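PDB 6O0A: flavohemoglobin from Malassezia yamatoensis, which probably detoxifies nitric oxide by oxidising it with dioxygen to nitrate at its heme, with electrons passed from NAD(P)H through FAD. Local coordinates for residues G19-S24 with E141-V146; F46-M50 with T118-L123; L58-R64 with D216-R222. All blocks are in the same frame, centred on the assembly; numbering follows the deposited sequence.

How the contacts relate
Contact 1 joins the N-terminal loop 19-24 to helix 137-163; contact 2 joins helices 25-53 and 115-131. Both lie in the globin domain. Contact 3 is partly buried at the interface between that domain and the FAD-binding barrel. Contact 1 lies toward the surface, where 19-24 leads into helix 25-53, and its chemistry is mainly polar. Contact 2 is more buried and apolar. The centres of contacts 1 and 2 are about 20 Å apart, and Tyr120 OH and Thr144 OG1 probably join them by a hydrogen bond. Contacts 2 and 3 both touch the heme, and Phe62 packs on Tyr47 and Met50. Contact 3 relies on backbone-to-side-chain bonds and a salt bridge. Contacts 1 and 3 do not touch.

Contact 1 of 3, residues G19-S24 with E141-V146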
loop_
_atom_site.group_PDB
_atom_site.type_symbol
_atom_site.label_atom_id
_atom_site.label_comp_id
_atom_site.label_asym_id
_atom_site.label_seq_id
_atom_site.Cartn_x
_atom_site.Cartn_y
_atom_site.Cartn_z
ATOM N N GLY A 19 15.739 -1.442 -23.568
ATOM C CA GLY A 19 16.028 -0.764 -22.316
ATOM C C GLY A 19 16.426 0.683 -22.521
ATOM O O GLY A 19 15.984 1.347 -23.466
ATOM N N LEU A 20 17.274 1.190 -21.623
ATOM C CA LEU A 20 17.740 2.570 -21.742
ATOM C C LEU A 20 18.832 2.653 -22.796
ATOM O O LEU A 20 19.833 1.927 -22.726
ATOM C CB LEU A 20 18.262 3.108 -20.412
ATOM C CG LEU A 20 18.629 4.598 -20.476
ATOM C CD1 LEU A 20 17.400 5.445 -20.784
ATOM C CD2 LEU A 20 19.325 5.075 -19.201
ATOM N N SER A 21 18.636 3.540 -23.767
ATOM C CA SER A 21 19.538 3.653 -24.904
ATOM C C SER A 21 20.934 4.109 -24.484
ATOM O O SER A 21 21.112 4.866 -23.528
ATOM C CB SER A 21 18.980 4.636 -25.928
ATOM O OG SER A 21 19.110 5.977 -25.454
ATOM N N THR A 22 21.931 3.644 -25.239
ATOM C CA THR A 22 23.302 4.101 -25.050
ATOM C C THR A 22 23.395 5.620 -25.136
ATOM O O THR A 22 24.166 6.249 -24.402
ATOM C CB THR A 22 24.197 3.441 -26.098
ATOM O OG1 THR A 22 24.122 2.016 -25.939
ATOM C CG2 THR A 22 25.639 3.909 -25.962
ATOM N N LYS A 23 22.608 6.225 -26.022
ATOM C CA LYS A 23 22.632 7.681 -26.151
ATOM C C LYS A 23 22.206 8.360 -24.854
ATOM O O LYS A 23 22.787 9.379 -24.454
ATOM C CB LYS A 23 21.725 8.105 -27.303
ATOM C CG LYS A 23 21.718 9.593 -27.627
ATOM C CD LYS A 23 20.743 9.838 -28.772
ATOM C CE LYS A 23 21.016 11.148 -29.509
ATOM N NZ LYS A 23 20.355 12.314 -28.870
ATOM N N SER A 24 21.199 7.809 -24.176
ATOM C CA SER A 24 20.629 8.491 -23.023
ATOM C C SER A 24 21.421 8.254 -21.749
ATOM O O SER A 24 21.411 9.114 -20.863
ATOM C CB SER A 24 19.182 8.050 -22.803
ATOM O OG SER A 24 18.321 8.698 -23.722
ATOM N N GLU A 141 15.132 14.799 -23.880
ATOM C CA GLU A 141 15.052 13.542 -24.625
ATOM C C GLU A 141 15.396 12.345 -23.740
ATOM O O GLU A 141 14.690 11.329 -23.743
ATOM C CB GLU A 141 15.984 13.590 -25.837
ATOM C CG GLU A 141 15.874 12.374 -26.733
ATOM C CD GLU A 141 16.875 12.422 -27.862
ATOM O OE1 GLU A 141 16.796 13.356 -28.687
ATOM O OE2 GLU A 141 17.762 11.548 -27.911
ATOM N N ALA A 142 16.483 12.446 -22.972
ATOM C CA ALA A 142 16.909 11.314 -22.157
ATOM C C ALA A 142 15.902 11.007 -21.053
ATOM O O ALA A 142 15.572 9.840 -20.813
ATOM C CB ALA A 142 18.291 11.589 -21.568
ATOM N N TRP A 143 15.390 12.038 -20.375
ATOM C CA TRP A 143 14.430 11.787 -19.304
ATOM C C TRP A 143 13.073 11.349 -19.849
ATOM O O TRP A 143 12.361 10.573 -19.197
ATOM C CB TRP A 143 14.322 13.027 -18.407
ATOM C CG TRP A 143 15.503 13.085 -17.481
ATOM C CD1 TRP A 143 16.659 13.802 -17.654
ATOM C CD2 TRP A 143 15.687 12.310 -16.283
ATOM N NE1 TRP A 143 17.533 13.548 -16.610
ATOM C CE2 TRP A 143 16.958 12.637 -15.761
ATOM C CE3 TRP A 143 14.894 11.385 -15.599
ATOM C CZ2 TRP A 143 17.452 12.069 -14.583
ATOM C CZ3 TRP A 143 15.381 10.828 -14.428
ATOM C CH2 TRP A 143 16.648 11.175 -13.932
ATOM N N THR A 144 12.713 11.800 -21.050
ATOM C CA THR A 144 11.523 11.269 -21.704
ATOM C C THR A 144 11.646 9.766 -21.945
ATOM O O THR A 144 10.686 9.015 -21.736
ATOM C CB THR A 144 11.283 12.033 -23.007
ATOM O OG1 THR A 144 10.995 13.401 -22.683
ATOM C CG2 THR A 144 10.130 11.432 -23.802
ATOM N N GLU A 145 12.825 9.306 -22.384
ATOM C CA GLU A 145 13.026 7.874 -22.565
ATOM C C GLU A 145 12.833 7.127 -21.249
ATOM O O GLU A 145 12.162 6.089 -21.211
ATOM C CB GLU A 145 14.416 7.598 -23.131
ATOM C CG GLU A 145 14.591 6.121 -23.485
ATOM C CD GLU A 145 15.961 5.786 -24.047
ATOM O OE1 GLU A 145 16.687 6.708 -24.478
ATOM O OE2 GLU A 145 16.308 4.585 -24.050
ATOM N N VAL A 146 13.416 7.651 -20.165
ATOM C CA VAL A 146 13.251 7.061 -18.838
ATOM C C VAL A 146 11.775 6.999 -18.467
ATOM O O VAL A 146 11.271 5.956 -18.037
ATOM C CB VAL A 146 14.059 7.858 -17.793
ATOM C CG1 VAL A 146 13.781 7.357 -16.369
ATOM C CG2 VAL A 146 15.543 7.787 -18.097
HETATM O O HOH W 1 18.921 10.672 -25.601
#
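The Glu145 carboxylate is the flat group at the middle of this contact. Over one face lies the Leu20 methyl CD1, 3.6 Å from Glu145 CD. Ser24 OG comes to Glu145 OE1 from above that same face, 36° out of the plane, in a hydrogen bond of 2.7 Å. At the edge, Ser21 OG donates to the syn lone pair of OE1. The backbone N of Ser21 meets Glu145 OE2 on its syn side at 2.6 Å, tilted from the plane. Ser21 therefore holds both oxygens. Its OG also accepts from Ser24 N at 3.1 Å, which makes an ST motif just before helix 25-53.

Glu145 CG is anti to its backbone N (chi1 -173°), and the chain runs straight out from helix 137-163 to bring the carboxylate against Ser21 and Ser24. One turn earlier, Glu141 OE2 forms a salt bridge of 2.9 Å with Lys23 NZ, again from the syn side. Water 1 donates to both Glu141 OE2 and Ser24 OG. Beside the polar group, Leu20 CD1 touches Val146 CG2, and Leu20 also packs on Ile87 and Leu88 of helix 75-89.

Three donors grip the Glu145 carboxylate and fix its rotation. They should favour its ionised form, so the loop entering the first globin helix is probably tied down by a charged acceptor.

Contact 2 of 3, residues F46-M50 with T118-L123. With HEM (protoporphyrin IX containing Fe), chain C.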
loop_
_atom_site.group_PDB
_atom_site.type_symbol
_atom_site.label_atom_id
_atom_site.label_comp_id
_atom_site.label_asym_id
_atom_site.label_seq_id
_atom_site.Cartn_x
_atom_site.Cartn_y
_atom_site.Cartn_z
ATOM N N PHE A 46 3.923 20.508 -11.161
ATOM C CA PHE A 46 3.335 19.476 -12.003
ATOM C C PHE A 46 1.879 19.211 -11.619
ATOM O O PHE A 46 0.974 19.283 -12.464
ATOM C CB PHE A 46 4.225 18.230 -11.890
ATOM C CG PHE A 46 3.505 16.917 -12.032
ATOM C CD1 PHE A 46 2.721 16.630 -13.133
ATOM C CD2 PHE A 46 3.678 15.939 -11.060
ATOM C CE1 PHE A 46 2.087 15.409 -13.249
ATOM C CE2 PHE A 46 3.055 14.709 -11.180
ATOM C CZ PHE A 46 2.260 14.452 -12.276
ATOM N N TYR A 47 1.623 18.938 -10.335
ATOM C CA TYR A 47 0.259 18.631 -9.915
ATOM C C TYR A 47 -0.650 19.844 -10.029
ATOM O O TYR A 47 -1.813 19.716 -10.431
ATOM C CB TYR A 47 0.248 18.094 -8.484
ATOM C CG TYR A 47 0.633 16.639 -8.412
ATOM C CD1 TYR A 47 -0.193 15.652 -8.952
ATOM C CD2 TYR A 47 1.826 16.245 -7.815
ATOM C CE1 TYR A 47 0.168 14.313 -8.896
ATOM C CE2 TYR A 47 2.188 14.911 -7.758
ATOM C CZ TYR A 47 1.350 13.952 -8.298
ATOM O OH TYR A 47 1.711 12.620 -8.230
ATOM N N GLY A 48 -0.146 21.026 -9.672
ATOM C CA GLY A 48 -0.954 22.228 -9.822
ATOM C C GLY A 48 -1.429 22.428 -11.250
ATOM O O GLY A 48 -2.617 22.683 -11.496
ATOM N N ASP A 49 -0.509 22.298 -12.208
ATOM C CA ASP A 49 -0.851 22.428 -13.623
ATOM C C ASP A 49 -1.816 21.332 -14.056
ATOM O O ASP A 49 -2.827 21.602 -14.717
ATOM C CB ASP A 49 0.420 22.366 -14.483
ATOM C CG ASP A 49 1.315 23.581 -14.315
ATOM O OD1 ASP A 49 0.873 24.592 -13.727
ATOM O OD2 ASP A 49 2.473 23.520 -14.779
ATOM N N MET A 50 -1.503 20.078 -13.716
ATOM C CA MET A 50 -2.340 18.970 -14.172
ATOM C C MET A 50 -3.749 19.062 -13.603
ATOM O O MET A 50 -4.734 18.857 -14.319
ATOM C CB MET A 50 -1.716 17.628 -13.791
ATOM C CG MET A 50 -2.592 16.469 -14.243
ATOM S SD MET A 50 -1.730 14.892 -14.118
ATOM C CE MET A 50 -1.401 14.817 -12.348
ATOM N N THR A 118 -1.121 12.169 -20.055
ATOM C CA THR A 118 -1.457 13.347 -19.259
ATOM C C THR A 118 -0.341 13.690 -18.284
ATOM O O THR A 118 0.104 14.841 -18.201
ATOM C CB THR A 118 -2.758 13.095 -18.499
ATOM O OG1 THR A 118 -3.762 12.634 -19.417
ATOM C CG2 THR A 118 -3.223 14.376 -17.810
ATOM N N VAL A 119 0.121 12.696 -17.525
ATOM C CA VAL A 119 1.185 12.940 -16.566
ATOM C C VAL A 119 2.461 13.361 -17.277
ATOM O O VAL A 119 3.157 14.275 -16.823
ATOM C CB VAL A 119 1.382 11.707 -15.665
ATOM C CG1 VAL A 119 2.757 11.708 -15.015
ATOM C CG2 VAL A 119 0.306 11.738 -14.599
ATOM N N TYR A 120 2.764 12.747 -18.427
ATOM C CA TYR A 120 3.950 13.170 -19.166
ATOM C C TYR A 120 3.875 14.659 -19.500
ATOM O O TYR A 120 4.832 15.407 -19.277
ATOM C CB TYR A 120 4.132 12.357 -20.451
ATOM C CG TYR A 120 5.333 12.892 -21.214
ATOM C CD1 TYR A 120 6.621 12.526 -20.852
ATOM C CD2 TYR A 120 5.179 13.828 -22.232
ATOM C CE1 TYR A 120 7.733 13.040 -21.514
ATOM C CE2 TYR A 120 6.281 14.356 -22.895
ATOM C CZ TYR A 120 7.555 13.962 -22.530
ATOM O OH TYR A 120 8.644 14.490 -23.196
ATOM N N LYS A 121 2.736 15.096 -20.028
ATOM C CA LYS A 121 2.588 16.482 -20.461
ATOM C C LYS A 121 2.841 17.454 -19.316
ATOM O O LYS A 121 3.661 18.373 -19.432
ATOM C CB LYS A 121 1.188 16.686 -21.036
ATOM C CG LYS A 121 0.917 18.120 -21.391
ATOM C CD LYS A 121 -0.461 18.307 -21.975
ATOM C CE LYS A 121 -0.643 19.768 -22.386
ATOM N NZ LYS A 121 -1.926 19.986 -23.107
ATOM N N TYR A 122 2.147 17.270 -18.193
ATOM C CA TYR A 122 2.265 18.245 -17.112
ATOM C C TYR A 122 3.548 18.071 -16.321
ATOM O O TYR A 122 4.114 19.067 -15.857
ATOM C CB TYR A 122 1.025 18.179 -16.213
ATOM C CG TYR A 122 -0.161 18.611 -17.036
ATOM C CD1 TYR A 122 -0.285 19.935 -17.432
ATOM C CD2 TYR A 122 -1.070 17.687 -17.525
ATOM C CE1 TYR A 122 -1.324 20.339 -18.240
ATOM C CE2 TYR A 122 -2.110 18.084 -18.337
ATOM C CZ TYR A 122 -2.228 19.411 -18.685
ATOM O OH TYR A 122 -3.251 19.823 -19.507
ATOM N N LEU A 123 4.045 16.842 -16.179
ATOM C CA LEU A 123 5.314 16.664 -15.485
ATOM C C LEU A 123 6.442 17.333 -16.257
ATOM O O LEU A 123 7.250 18.074 -15.686
ATOM C CB LEU A 123 5.612 15.175 -15.272
ATOM C CG LEU A 123 6.947 14.896 -14.593
ATOM C CD1 LEU A 123 6.979 15.585 -13.232
ATOM C CD2 LEU A 123 7.124 13.394 -14.415
HETATM C CHA HEM C . 0.513 6.648 -6.607
HETATM C CHB HEM C . 4.354 6.426 -9.606
HETATM C CHC HEM C . 1.486 7.566 -13.350
HETATM C CHD HEM C . -2.161 8.424 -10.269
HETATM C C1A HEM C . 1.795 6.467 -7.095
HETATM C C2A HEM C . 2.956 6.079 -6.323
HETATM C C3A HEM C . 4.008 6.013 -7.148
HETATM C C4A HEM C . 3.561 6.376 -8.478
HETATM C CMA HEM C . 5.458 5.642 -6.777
HETATM C CAA HEM C . 2.950 5.766 -4.812
HETATM C CBA HEM C . 2.641 4.274 -4.717
HETATM C CGA HEM C . 2.524 3.864 -3.269
HETATM O O1A HEM C . 1.776 4.529 -2.511
HETATM O O2A HEM C . 3.177 2.869 -2.871
HETATM C C1B HEM C . 3.918 6.706 -10.886
HETATM C C2B HEM C . 4.737 6.724 -12.084
HETATM C C3B HEM C . 3.946 7.058 -13.122
HETATM C C4B HEM C . 2.600 7.236 -12.611
HETATM C CMB HEM C . 6.251 6.432 -12.073
HETATM C CAB HEM C . 4.305 7.209 -14.622
HETATM C CBB HEM C . 5.429 6.743 -15.191
HETATM C C1C HEM C . 0.264 7.934 -12.827
HETATM C C2C HEM C . -0.842 8.457 -13.588
HETATM C C3C HEM C . -1.863 8.697 -12.744
HETATM C C4C HEM C . -1.411 8.342 -11.417
HETATM C CMC HEM C . -0.790 8.645 -15.121
HETATM C CAC HEM C . -3.271 9.291 -13.017
HETATM C CBC HEM C . -3.513 10.145 -14.029
HETATM C C1D HEM C . -1.741 8.009 -9.022
HETATM C C2D HEM C . -2.549 8.085 -7.819
HETATM C C3D HEM C . -1.824 7.613 -6.807
HETATM C C4D HEM C . -0.528 7.204 -7.323
HETATM C CMD HEM C . -3.989 8.645 -7.765
HETATM C CAD HEM C . -2.293 7.515 -5.339
HETATM C CBD HEM C . -1.540 8.572 -4.535
HETATM C CGD HEM C . -2.156 9.943 -4.704
HETATM O O1D HEM C . -3.402 10.080 -4.567
HETATM O O2D HEM C . -1.391 10.915 -4.956
HETATM N NA HEM C . 2.204 6.639 -8.409
HETATM N NB HEM C . 2.627 7.023 -11.245
HETATM N NC HEM C . -0.113 7.866 -11.499
HETATM N ND HEM C . -0.521 7.456 -8.687
HETATM FE FE HEM C . 0.989 6.981 -10.011
HETATM O O HOH W 2 2.967 21.563 -16.531
#
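Thr118 opens the contact from helix 115-131 with its methyl CG2, which sits 4.0 Å from Met50 SD. The two side chains meet at about a right angle. The same methyl lies at the edge of the Tyr122 ring, in its plane. The hydroxyl of Thr118 is hydrogen-bonded to Glu115 OE1.

Val119 follows and divides its two methyls. CG1 touches Phe46 CZ at 3.9 Å. CG2 lies 3.8 Å from Met50 SD and also reaches the heme methyl CMC, at 3.3 Å. Val119 thus stands between helix 25-53 and the porphyrin.

One turn on, Tyr122 lays its ring against the backbone of the other helix. Met50 CA sits over one face, 3.9 Å from the ring centroid, in a CH-pi contact. Lys121 CG covers the opposite face. Tyr122 CG is anti to its own carbonyl carbon (chi1 -65°), which swings the ring back along its helix to Thr118. Its CB packs on Met50 CB and lies at the edge of the Phe46 ring. The backbone O of Tyr122 accepts from water 2, which also donates to Asp49 OD2. That carboxylate has a salt bridge to Lys129.

Leu123 closes the row. Its CB lies over a face of Phe46, 4.2 Å from the centroid, and its CD1 touches the ring carbon CG. The CA atoms of Phe46 and Leu123 are 4.9 Å apart.

The segment axes pass at 8.8 Å with 118° between their directions. Between the two segments the direct contacts are hydrocarbon, sulfur and ring faces; the polar links are water 2 and the Asp49-Lys129 salt bridge. This apolar layer continues through Val119 to the heme, as suits the wall of a globin pocket.

Contact 3 of 3, residues L58-R64 with D216-R222; sequences LDGMFSR and DGLLQPR. With HEM (protoporphyrin IX containing Fe), chain C.
Gln220 ties strand 219-225 to the loop 58-64 with its amide. Its CB points away from the loop. CG stands beside the backbone N (chi1 -67°), and a bend at chi2 (-81°) turns the chain back. CD then comes near Phe62 O and Arg64 N. At the tip, OE1 accepts from Arg64 N at 2.8 Å in a nearly straight bond. NE2 donates to Phe62 O at 2.9 Å, and also to Leu219 O, which it meets from above the carbonyl plane. The amide is held at both ends, so its flip state is defined.

Ser63 lies between these bonds as the N-cap of helix 64-69, its OG hydrogen-bonded to Ala66 N. Its own N donates to heme propionate O1D at 2.9 Å. Next to it, the Phe62 ring carries the heme methyl CMD over one face.

Farther out, Arg64 grips Asp216 end-on. NH1 binds OD1 at 2.8 Å and NH2 binds OD2 at 2.9 Å, both on syn lone pairs. The two planes are only 22° apart. Leu218 CD1 covers a guanidinium face and touches Leu58 CD2 at 3.6 Å. Glu245 also pairs with Arg64. Asp59 OD1 accepts from Leu219 N at 2.8 Å and pairs with Arg213.

Arg222 forms a salt bridge to FAD O2P. One short loop-strand contact thus has residues bonded to both cofactors, Ser63 N to the heme propionate and Arg222 to an FAD phosphate, so its bonds probably fix how the globin and FAD-binding domains sit together.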
loop_
_atom_site.group_PDB
_atom_site.type_symbol
_atom_site.label_atom_id
_atom_site.label_comp_id
_atom_site.label_asym_id
_atom_site.label_seq_id
_atom_site.Cartn_x
_atom_site.Cartn_y
_atom_site.Cartn_z
ATOM N N LEU A 58 -9.021 15.090 -9.572
ATOM C CA LEU A 58 -9.141 15.216 -8.121
ATOM C C LEU A 58 -10.441 14.620 -7.607
ATOM O O LEU A 58 -10.542 14.282 -6.420
ATOM C CB LEU A 58 -9.036 16.690 -7.713
ATOM C CG LEU A 58 -8.830 17.028 -6.236
ATOM C CD1 LEU A 58 -7.484 16.509 -5.731
ATOM C CD2 LEU A 58 -8.932 18.544 -6.028
ATOM N N ASP A 59 -11.431 14.471 -8.482
ATOM C CA ASP A 59 -12.742 13.951 -8.120
ATOM C C ASP A 59 -12.793 12.454 -8.422
ATOM O O ASP A 59 -13.496 11.977 -9.308
ATOM C CB ASP A 59 -13.823 14.745 -8.859
ATOM C CG ASP A 59 -15.226 14.267 -8.560
ATOM O OD1 ASP A 59 -15.545 13.989 -7.387
ATOM O OD2 ASP A 59 -16.030 14.210 -9.520
ATOM N N GLY A 60 -11.985 11.708 -7.673
ATOM C CA GLY A 60 -12.027 10.259 -7.738
ATOM C C GLY A 60 -10.697 9.546 -7.892
ATOM O O GLY A 60 -10.646 8.322 -7.750
ATOM N N MET A 61 -9.613 10.272 -8.180
ATOM C CA MET A 61 -8.318 9.637 -8.418
ATOM C C MET A 61 -7.283 10.124 -7.409
ATOM O O MET A 61 -6.932 9.373 -6.495
ATOM C CB MET A 61 -7.886 9.880 -9.867
ATOM C CG MET A 61 -6.487 9.398 -10.220
ATOM S SD MET A 61 -6.410 7.617 -10.440
ATOM C CE MET A 61 -7.198 7.455 -12.043
ATOM N N PHE A 62 -6.805 11.358 -7.516
ATOM C CA PHE A 62 -5.762 11.848 -6.615
ATOM C C PHE A 62 -6.312 12.296 -5.265
ATOM O O PHE A 62 -7.393 12.887 -5.169
ATOM C CB PHE A 62 -5.008 13.018 -7.257
ATOM C CG PHE A 62 -4.105 12.605 -8.368
ATOM C CD1 PHE A 62 -2.863 12.048 -8.098
ATOM C CD2 PHE A 62 -4.506 12.748 -9.698
ATOM C CE1 PHE A 62 -2.027 11.644 -9.142
ATOM C CE2 PHE A 62 -3.680 12.350 -10.736
ATOM C CZ PHE A 62 -2.440 11.799 -10.459
ATOM N N SER A 63 -5.535 12.051 -4.221
ATOM C CA SER A 63 -5.915 12.441 -2.876
ATOM C C SER A 63 -5.566 13.897 -2.635
ATOM O O SER A 63 -4.410 14.303 -2.798
ATOM C CB SER A 63 -5.204 11.576 -1.840
ATOM O OG SER A 63 -5.351 12.167 -0.557
ATOM N N ARG A 64 -6.562 14.675 -2.215
ATOM C CA ARG A 64 -6.291 16.067 -1.875
ATOM C C ARG A 64 -5.332 16.160 -0.694
ATOM O O ARG A 64 -4.436 17.009 -0.677
ATOM C CB ARG A 64 -7.600 16.792 -1.570
ATOM C CG ARG A 64 -7.401 18.183 -0.995
ATOM C CD ARG A 64 -8.665 19.017 -1.117
ATOM N NE ARG A 64 -9.762 18.545 -0.276
ATOM C CZ ARG A 64 -10.978 19.088 -0.277
ATOM N NH1 ARG A 64 -11.929 18.626 0.520
ATOM N NH2 ARG A 64 -11.230 20.125 -1.081
ATOM N N ASP A 216 -17.135 18.899 0.999
ATOM C CA ASP A 216 -17.401 19.830 -0.088
ATOM C C ASP A 216 -17.600 19.133 -1.434
ATOM O O ASP A 216 -17.675 19.808 -2.464
ATOM C CB ASP A 216 -16.296 20.892 -0.171
ATOM C CG ASP A 216 -14.894 20.303 -0.274
ATOM O OD1 ASP A 216 -14.683 19.139 0.101
ATOM O OD2 ASP A 216 -13.989 21.045 -0.699
ATOM N N GLY A 217 -17.717 17.808 -1.450
ATOM C CA GLY A 217 -18.260 17.118 -2.607
ATOM C C GLY A 217 -17.284 16.439 -3.547
ATOM O O GLY A 217 -17.709 16.011 -4.630
ATOM N N LEU A 218 -16.002 16.328 -3.183
ATOM C CA LEU A 218 -15.006 15.642 -4.014
ATOM C C LEU A 218 -14.942 14.160 -3.668
ATOM O O LEU A 218 -14.778 13.801 -2.496
ATOM C CB LEU A 218 -13.613 16.252 -3.827
ATOM C CG LEU A 218 -13.348 17.610 -4.473
ATOM C CD1 LEU A 218 -11.965 18.084 -4.104
ATOM C CD2 LEU A 218 -13.499 17.502 -5.985
ATOM N N LEU A 219 -15.037 13.297 -4.687
ATOM C CA LEU A 219 -14.899 11.863 -4.462
ATOM C C LEU A 219 -13.438 11.535 -4.165
ATOM O O LEU A 219 -12.535 11.979 -4.882
ATOM C CB LEU A 219 -15.392 11.081 -5.684
ATOM C CG LEU A 219 -15.617 9.589 -5.407
ATOM C CD1 LEU A 219 -16.815 9.392 -4.499
ATOM C CD2 LEU A 219 -15.792 8.819 -6.704
ATOM N N GLN A 220 -13.202 10.776 -3.097
ATOM C CA GLN A 220 -11.836 10.486 -2.665
ATOM C C GLN A 220 -11.708 9.024 -2.273
ATOM O O GLN A 220 -12.558 8.514 -1.532
ATOM C CB GLN A 220 -11.430 11.365 -1.485
ATOM C CG GLN A 220 -11.301 12.826 -1.828
ATOM C CD GLN A 220 -9.976 13.112 -2.480
ATOM O OE1 GLN A 220 -8.958 13.221 -1.801
ATOM N NE2 GLN A 220 -9.971 13.221 -3.799
ATOM N N PRO A 221 -10.667 8.345 -2.747
ATOM C CA PRO A 221 -10.416 6.958 -2.334
ATOM C C PRO A 221 -9.424 6.835 -1.183
ATOM O O PRO A 221 -8.521 7.668 -1.059
ATOM C CB PRO A 221 -9.828 6.337 -3.608
ATOM C CG PRO A 221 -9.003 7.465 -4.166
ATOM C CD PRO A 221 -9.813 8.745 -3.879
ATOM N N ARG A 222 -9.591 5.811 -0.341
ATOM C CA ARG A 222 -8.551 5.361 0.583
ATOM C C ARG A 222 -8.515 3.839 0.530
ATOM O O ARG A 222 -9.527 3.201 0.238
ATOM C CB ARG A 222 -8.818 5.819 2.022
ATOM C CG ARG A 222 -8.939 7.343 2.227
ATOM C CD ARG A 222 -7.619 8.041 1.932
ATOM N NE ARG A 222 -7.601 9.453 2.349
ATOM C CZ ARG A 222 -7.730 10.497 1.534
ATOM N NH1 ARG A 222 -7.904 10.327 0.226
ATOM N NH2 ARG A 222 -7.672 11.726 2.027
HETATM C CHA HEM C . 0.513 6.648 -6.607
HETATM C CHB HEM C . 4.354 6.426 -9.606
HETATM C CHC HEM C . 1.486 7.566 -13.350
HETATM C CHD HEM C . -2.161 8.424 -10.269
HETATM C C1A HEM C . 1.795 6.467 -7.095
HETATM C C2A HEM C . 2.956 6.079 -6.323
HETATM C C3A HEM C . 4.008 6.013 -7.148
HETATM C C4A HEM C . 3.561 6.376 -8.478
HETATM C CMA HEM C . 5.458 5.642 -6.777
HETATM C CAA HEM C . 2.950 5.766 -4.812
HETATM C CBA HEM C . 2.641 4.274 -4.717
HETATM C CGA HEM C . 2.524 3.864 -3.269
HETATM O O1A HEM C . 1.776 4.529 -2.511
HETATM O O2A HEM C . 3.177 2.869 -2.871
HETATM C C1B HEM C . 3.918 6.706 -10.886
HETATM C C2B HEM C . 4.737 6.724 -12.084
HETATM C C3B HEM C . 3.946 7.058 -13.122
HETATM C C4B HEM C . 2.600 7.236 -12.611
HETATM C CMB HEM C . 6.251 6.432 -12.073
HETATM C CAB HEM C . 4.305 7.209 -14.622
HETATM C CBB HEM C . 5.429 6.743 -15.191
HETATM C C1C HEM C . 0.264 7.934 -12.827
HETATM C C2C HEM C . -0.842 8.457 -13.588
HETATM C C3C HEM C . -1.863 8.697 -12.744
HETATM C C4C HEM C . -1.411 8.342 -11.417
HETATM C CMC HEM C . -0.790 8.645 -15.121
HETATM C CAC HEM C . -3.271 9.291 -13.017
HETATM C CBC HEM C . -3.513 10.145 -14.029
HETATM C C1D HEM C . -1.741 8.009 -9.022
HETATM C C2D HEM C . -2.549 8.085 -7.819
HETATM C C3D HEM C . -1.824 7.613 -6.807
HETATM C C4D HEM C . -0.528 7.204 -7.323
HETATM C CMD HEM C . -3.989 8.645 -7.765
HETATM C CAD HEM C . -2.293 7.515 -5.339
HETATM C CBD HEM C . -1.540 8.572 -4.535
HETATM C CGD HEM C . -2.156 9.943 -4.704
HETATM O O1D HEM C . -3.402 10.080 -4.567
HETATM O O2D HEM C . -1.391 10.915 -4.956
HETATM N NA HEM C . 2.204 6.639 -8.409
HETATM N NB HEM C . 2.627 7.023 -11.245
HETATM N NC HEM C . -0.113 7.866 -11.499
HETATM N ND HEM C . -0.521 7.456 -8.687
HETATM FE FE HEM C . 0.989 6.981 -10.011
#